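Local coordinates for protein BSU-2 beta-lactamase (Bacillus subtilis, PDB 6W5E) that probably hydrolyses beta-lactam antibiotics as a class D beta-lactamase, consistent with a role in antibiotic resistance, at residues L179-L182 and E186-F189; G86-A91 and K191-I196. All coordinates share one frame; numbering follows the deposited sequence.

Contact 1 and contact 2 lie on the same side of the molecule's centre, with their own centres about 12 Å apart. Contact 1 is short-range, between the last turns of helix 172-184 and the loop that follows it. Contact 2 joins helix 191-200 to helix 81-88, about 100 residues earlier in the sequence, so contact 1 falls within the span that contact 2 brackets. Leu-182, Leu-187 and Phe-189 of contact 1 pack on Met-194 in helix 191-200, with Phe-189 O 3.3 Å from Met-194 CE. The two contacts thus join three helices, 172-184, 191-200 and 81-88. The last begins two residues after Lys-79, which is carboxylated here.

Contact 1. Residues L179-L182 and E186-F189; sequences LEKL and ELPF
The amide of Glu-186 donates a hydrogen bond to the carbonyl of Lys-181, with Glu-186 N 2.9 Å from Lys-181 O and an N-H...O angle of 151°. This bond from residue i+5 back to residue i ties the chain to helix 172-184 just past its end. Leu-187 follows and turns its side chain toward the helix. Its CG is anti to its own carbonyl carbon (chi1 -72°), and its two methyls divide between neighbouring helix residues. CD2 rests on the base of Lys-181, 3.6 Å from Lys-181 CB. CD1 approaches the backbone of the next residue, 3.7 Å from Leu-182 CA, and lies 3.8 Å from Leu-182 CB. The extended Lys-181 chain runs at about a right angle to Leu-187, and its amine leads away from the loop. Leu-182 points the rest of its side chain inward, onto Val-80, Met-194 and Phe-230. Leu-187 also reaches Met-194 and Leu-148. Pro-188 then centres an inverse gamma turn, with a weak bond from Phe-189 N to Leu-187 O. Phe-189 lies nearly parallel to the ring of Trp-144. The whole forms the short connection between helices 172-184 and 191-200 of the transpeptidase-like fold.

Contact 2. Residues G86-A91 and K191-I196; sequences GLQVKA and KPVMKI
Leu-87 and Gln-88, at the C-terminal end of helix 81-88, pack against Val-193 and Ile-196 in the first turns of helix 191-200. This is helix-helix packing between two helices of the class D beta-lactamase fold. No hydrogen bond joins the two segments.

The apolar part centres on Leu-87, which is buried and points toward the partner helix. Its CB lies 3.9 Å from Val-193 CG1. Further out, its CD1 meets the branch methyl of Ile-196, with Leu-87 CD1 3.8 Å from Ile-196 CG2. The two partners are three residues apart, so Leu-87 touches successive turns on one side of helix 191-200. Val-193 sets CG1 anti to its backbone N (chi1 167°), which leaves both methyls turned to helix 81-88. It also touches Leu-84, one turn back.

The polar part belongs to Gln-88. Its chain bends at chi2 (66°), and this brings the amide end nearer to helix 191-200. Gln-88 OE1 accepts a hydrogen bond from Asp-190 N, just before that helix starts. The same oxygen packs on a methyl, with Gln-88 OE1 3.7 Å from Val-193 CG2, and the two side chains cross at roughly a right angle.

Beside the contact, and not part of it, Lys-191 NZ and Lys-195 NZ form salt bridges with OE1 and OE2 of Glu-185, respectively, which joins helix 191-200 to the linker before it.

Helix 81-88 itself ends in a Schellman motif. Lys-90 has a positive phi (65°). Ala-91 N makes a weak bond to Gly-86 O, and Lys-90 N donates a hydrogen bond to Leu-87 O at 3.1 Å.

Contact 1. Residues L179-L182 and E186-F189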
loop_
_atom_site.group_PDB
_atom_site.type_symbol
_atom_site.label_atom_id
_atom_site.label_comp_id
_atom_site.label_asym_id
_atom_site.label_seq_id
_atom_site.Cartn_x
_atom_site.Cartn_y
_atom_site.Cartn_z
ATOM N N LEU A 179 4.474 -5.632 4.304
ATOM C CA LEU A 179 5.275 -4.467 3.926
ATOM C C LEU A 179 6.632 -4.447 4.618
ATOM O O LEU A 179 7.593 -3.897 4.071
ATOM C CB LEU A 179 4.499 -3.178 4.207
ATOM C CG LEU A 179 3.303 -2.992 3.264
ATOM C CD1 LEU A 179 2.389 -1.929 3.825
ATOM C CD2 LEU A 179 3.750 -2.640 1.842
ATOM N N GLU A 180 6.732 -5.021 5.818
ATOM C CA GLU A 180 8.031 -5.138 6.463
ATOM C C GLU A 180 8.956 -6.052 5.665
ATOM O O GLU A 180 10.156 -5.778 5.533
ATOM C CB GLU A 180 7.844 -5.671 7.884
ATOM C CG GLU A 180 9.135 -5.899 8.623
ATOM C CD GLU A 180 8.927 -6.330 10.061
ATOM O OE1 GLU A 180 7.852 -6.042 10.642
ATOM O OE2 GLU A 180 9.854 -6.969 10.611
ATOM N N LYS A 181 8.417 -7.152 5.130
ATOM C CA LYS A 181 9.216 -8.026 4.275
ATOM C C LYS A 181 9.653 -7.312 3.001
ATOM O O LYS A 181 10.787 -7.496 2.540
ATOM C CB LYS A 181 8.430 -9.289 3.937
ATOM C CG LYS A 181 8.071 -10.119 5.151
ATOM C CD LYS A 181 7.106 -11.234 4.764
ATOM C CE LYS A 181 6.768 -12.137 5.936
ATOM N NZ LYS A 181 5.589 -12.982 5.601
ATOM N N LEU A 182 8.774 -6.491 2.417
ATOM C CA LEU A 182 9.167 -5.722 1.239
ATOM C C LEU A 182 10.255 -4.705 1.578
ATOM O O LEU A 182 11.235 -4.562 0.839
ATOM C CB LEU A 182 7.942 -5.040 0.622
ATOM C CG LEU A 182 8.226 -4.093 -0.554
ATOM C CD1 LEU A 182 8.880 -4.849 -1.715
ATOM C CD2 LEU A 182 6.945 -3.375 -1.006
ATOM N N GLU A 186 13.056 -9.111 1.815
ATOM C CA GLU A 186 13.010 -10.528 2.171
ATOM C C GLU A 186 11.749 -11.180 1.633
ATOM O O GLU A 186 11.041 -11.906 2.332
ATOM C CB GLU A 186 13.124 -10.702 3.681
ATOM C CG GLU A 186 14.522 -10.364 4.203
ATOM C CD GLU A 186 14.623 -10.327 5.720
ATOM O OE1 GLU A 186 13.619 -10.625 6.397
ATOM O OE2 GLU A 186 15.712 -9.988 6.235
ATOM N N LEU A 187 11.425 -10.891 0.389
ATOM C CA LEU A 187 10.344 -11.527 -0.329
ATOM C C LEU A 187 10.942 -12.263 -1.516
ATOM O O LEU A 187 12.054 -11.945 -1.958
ATOM C CB LEU A 187 9.334 -10.480 -0.818
ATOM C CG LEU A 187 8.445 -9.825 0.244
ATOM C CD1 LEU A 187 7.688 -8.673 -0.391
ATOM C CD2 LEU A 187 7.477 -10.845 0.845
ATOM N N PRO A 188 10.246 -13.265 -2.042
ATOM C CA PRO A 188 10.771 -14.066 -3.164
ATOM C C PRO A 188 10.580 -13.390 -4.518
ATOM O O PRO A 188 9.967 -13.938 -5.436
ATOM C CB PRO A 188 9.965 -15.365 -3.038
ATOM C CG PRO A 188 8.685 -14.942 -2.435
ATOM C CD PRO A 188 9.032 -13.861 -1.459
ATOM N N PHE A 189 11.095 -12.172 -4.638
ATOM C CA PHE A 189 11.132 -11.451 -5.899
ATOM C C PHE A 189 12.576 -11.102 -6.217
ATOM O O PHE A 189 13.402 -10.959 -5.311
ATOM C CB PHE A 189 10.296 -10.163 -5.816
ATOM C CG PHE A 189 8.849 -10.416 -5.561
ATOM C CD1 PHE A 189 8.046 -10.952 -6.560
ATOM C CD2 PHE A 189 8.286 -10.145 -4.326
ATOM C CE1 PHE A 189 6.710 -11.207 -6.332
ATOM C CE2 PHE A 189 6.950 -10.408 -4.089
ATOM C CZ PHE A 189 6.155 -10.931 -5.096
#

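Contact 2. Residues G86-A91 and K191-I196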
loop_
_atom_site.group_PDB
_atom_site.type_symbol
_atom_site.label_atom_id
_atom_site.label_comp_id
_atom_site.label_asym_id
_atom_site.label_seq_id
_atom_site.Cartn_x
_atom_site.Cartn_y
_atom_site.Cartn_z
ATOM N N GLY A 86 3.405 -9.007 -11.121
ATOM C CA GLY A 86 3.376 -8.755 -12.551
ATOM C C GLY A 86 4.760 -8.583 -13.138
ATOM O O GLY A 86 5.052 -9.106 -14.215
ATOM N N LEU A 87 5.635 -7.860 -12.433
ATOM C CA LEU A 87 7.012 -7.730 -12.898
ATOM C C LEU A 87 7.747 -9.059 -12.799
ATOM O O LEU A 87 8.479 -9.438 -13.723
ATOM C CB LEU A 87 7.733 -6.669 -12.066
ATOM C CG LEU A 87 7.287 -5.231 -12.327
ATOM C CD1 LEU A 87 7.734 -4.298 -11.195
ATOM C CD2 LEU A 87 7.797 -4.749 -13.684
ATOM N N GLN A 88 7.550 -9.790 -11.696
ATOM C CA GLN A 88 8.284 -11.037 -11.491
ATOM C C GLN A 88 7.959 -12.058 -12.573
ATOM O O GLN A 88 8.862 -12.743 -13.069
ATOM C CB GLN A 88 7.973 -11.610 -10.109
ATOM C CG GLN A 88 8.801 -12.834 -9.739
ATOM C CD GLN A 88 10.280 -12.523 -9.588
ATOM O OE1 GLN A 88 10.661 -11.418 -9.201
ATOM N NE2 GLN A 88 11.126 -13.508 -9.875
ATOM N N VAL A 89 6.679 -12.173 -12.958
ATOM C CA VAL A 89 6.262 -13.138 -13.977
ATOM C C VAL A 89 6.339 -12.570 -15.381
ATOM O O VAL A 89 5.932 -13.249 -16.338
ATOM C CB VAL A 89 4.863 -13.742 -13.716
ATOM C CG1 VAL A 89 4.756 -14.286 -12.293
ATOM C CG2 VAL A 89 3.747 -12.723 -14.026
ATOM N N LYS A 90 6.839 -11.344 -15.536
ATOM C CA LYS A 90 7.018 -10.699 -16.837
ATOM C C LYS A 90 5.697 -10.423 -17.561
ATOM O O LYS A 90 5.659 -10.348 -18.794
ATOM C CB LYS A 90 8.021 -11.448 -17.724
ATOM C CG LYS A 90 9.349 -11.698 -17.022
ATOM C CD LYS A 90 10.394 -12.272 -17.964
ATOM N N ALA A 91 4.603 -10.257 -16.815
ATOM C CA ALA A 91 3.366 -9.770 -17.416
ATOM C C ALA A 91 3.452 -8.288 -17.757
ATOM O O ALA A 91 2.680 -7.809 -18.596
ATOM C CB ALA A 91 2.170 -10.036 -16.497
ATOM N N LYS A 191 15.698 -8.881 -6.861
ATOM C CA LYS A 191 16.052 -7.584 -6.293
ATOM C C LYS A 191 15.622 -6.411 -7.164
ATOM O O LYS A 191 14.999 -5.482 -6.631
ATOM C CB LYS A 191 17.540 -7.556 -5.907
ATOM C CG LYS A 191 17.837 -8.279 -4.605
ATOM C CD LYS A 191 18.184 -7.283 -3.504
ATOM C CE LYS A 191 18.006 -7.884 -2.118
ATOM N NZ LYS A 191 18.249 -6.859 -1.066
ATOM N N PRO A 192 15.892 -6.380 -8.475
ATOM C CA PRO A 192 15.430 -5.226 -9.267
ATOM C C PRO A 192 13.924 -5.053 -9.263
ATOM O O PRO A 192 13.445 -3.917 -9.350
ATOM C CB PRO A 192 15.966 -5.514 -10.674
ATOM C CG PRO A 192 17.090 -6.464 -10.475
ATOM C CD PRO A 192 16.769 -7.272 -9.260
ATOM N N VAL A 193 13.164 -6.146 -9.160
ATOM C CA VAL A 193 11.707 -6.042 -9.091
ATOM C C VAL A 193 11.288 -5.261 -7.851
ATOM O O VAL A 193 10.449 -4.355 -7.919
ATOM C CB VAL A 193 11.067 -7.441 -9.130
ATOM C CG1 VAL A 193 9.581 -7.373 -8.745
ATOM C CG2 VAL A 193 11.261 -8.059 -10.511
ATOM N N MET A 194 11.869 -5.599 -6.698
ATOM C CA MET A 194 11.531 -4.879 -5.475
ATOM C C MET A 194 11.998 -3.430 -5.529
ATOM O O MET A 194 11.290 -2.534 -5.061
ATOM C CB MET A 194 12.085 -5.612 -4.264
ATOM C CG MET A 194 11.350 -6.915 -4.042
ATOM S SD MET A 194 11.845 -7.826 -2.572
ATOM C CE MET A 194 13.416 -8.500 -3.098
ATOM N N LYS A 195 13.177 -3.175 -6.108
ATOM C CA LYS A 195 13.640 -1.798 -6.271
ATOM C C LYS A 195 12.682 -0.988 -7.141
ATOM O O LYS A 195 12.380 0.166 -6.827
ATOM C CB LYS A 195 15.049 -1.778 -6.881
ATOM C CG LYS A 195 16.129 -2.396 -6.022
ATOM C CD LYS A 195 16.252 -1.693 -4.676
ATOM C CE LYS A 195 17.496 -2.157 -3.922
ATOM N NZ LYS A 195 17.467 -1.744 -2.491
ATOM N N ILE A 196 12.215 -1.561 -8.253
ATOM C CA ILE A 196 11.268 -0.858 -9.121
ATOM C C ILE A 196 9.976 -0.542 -8.373
ATOM O O ILE A 196 9.458 0.577 -8.447
ATOM C CB ILE A 196 11.006 -1.672 -10.402
ATOM C CG1 ILE A 196 12.259 -1.705 -11.277
ATOM C CG2 ILE A 196 9.829 -1.108 -11.190
ATOM C CD1 ILE A 196 12.269 -2.823 -12.300
#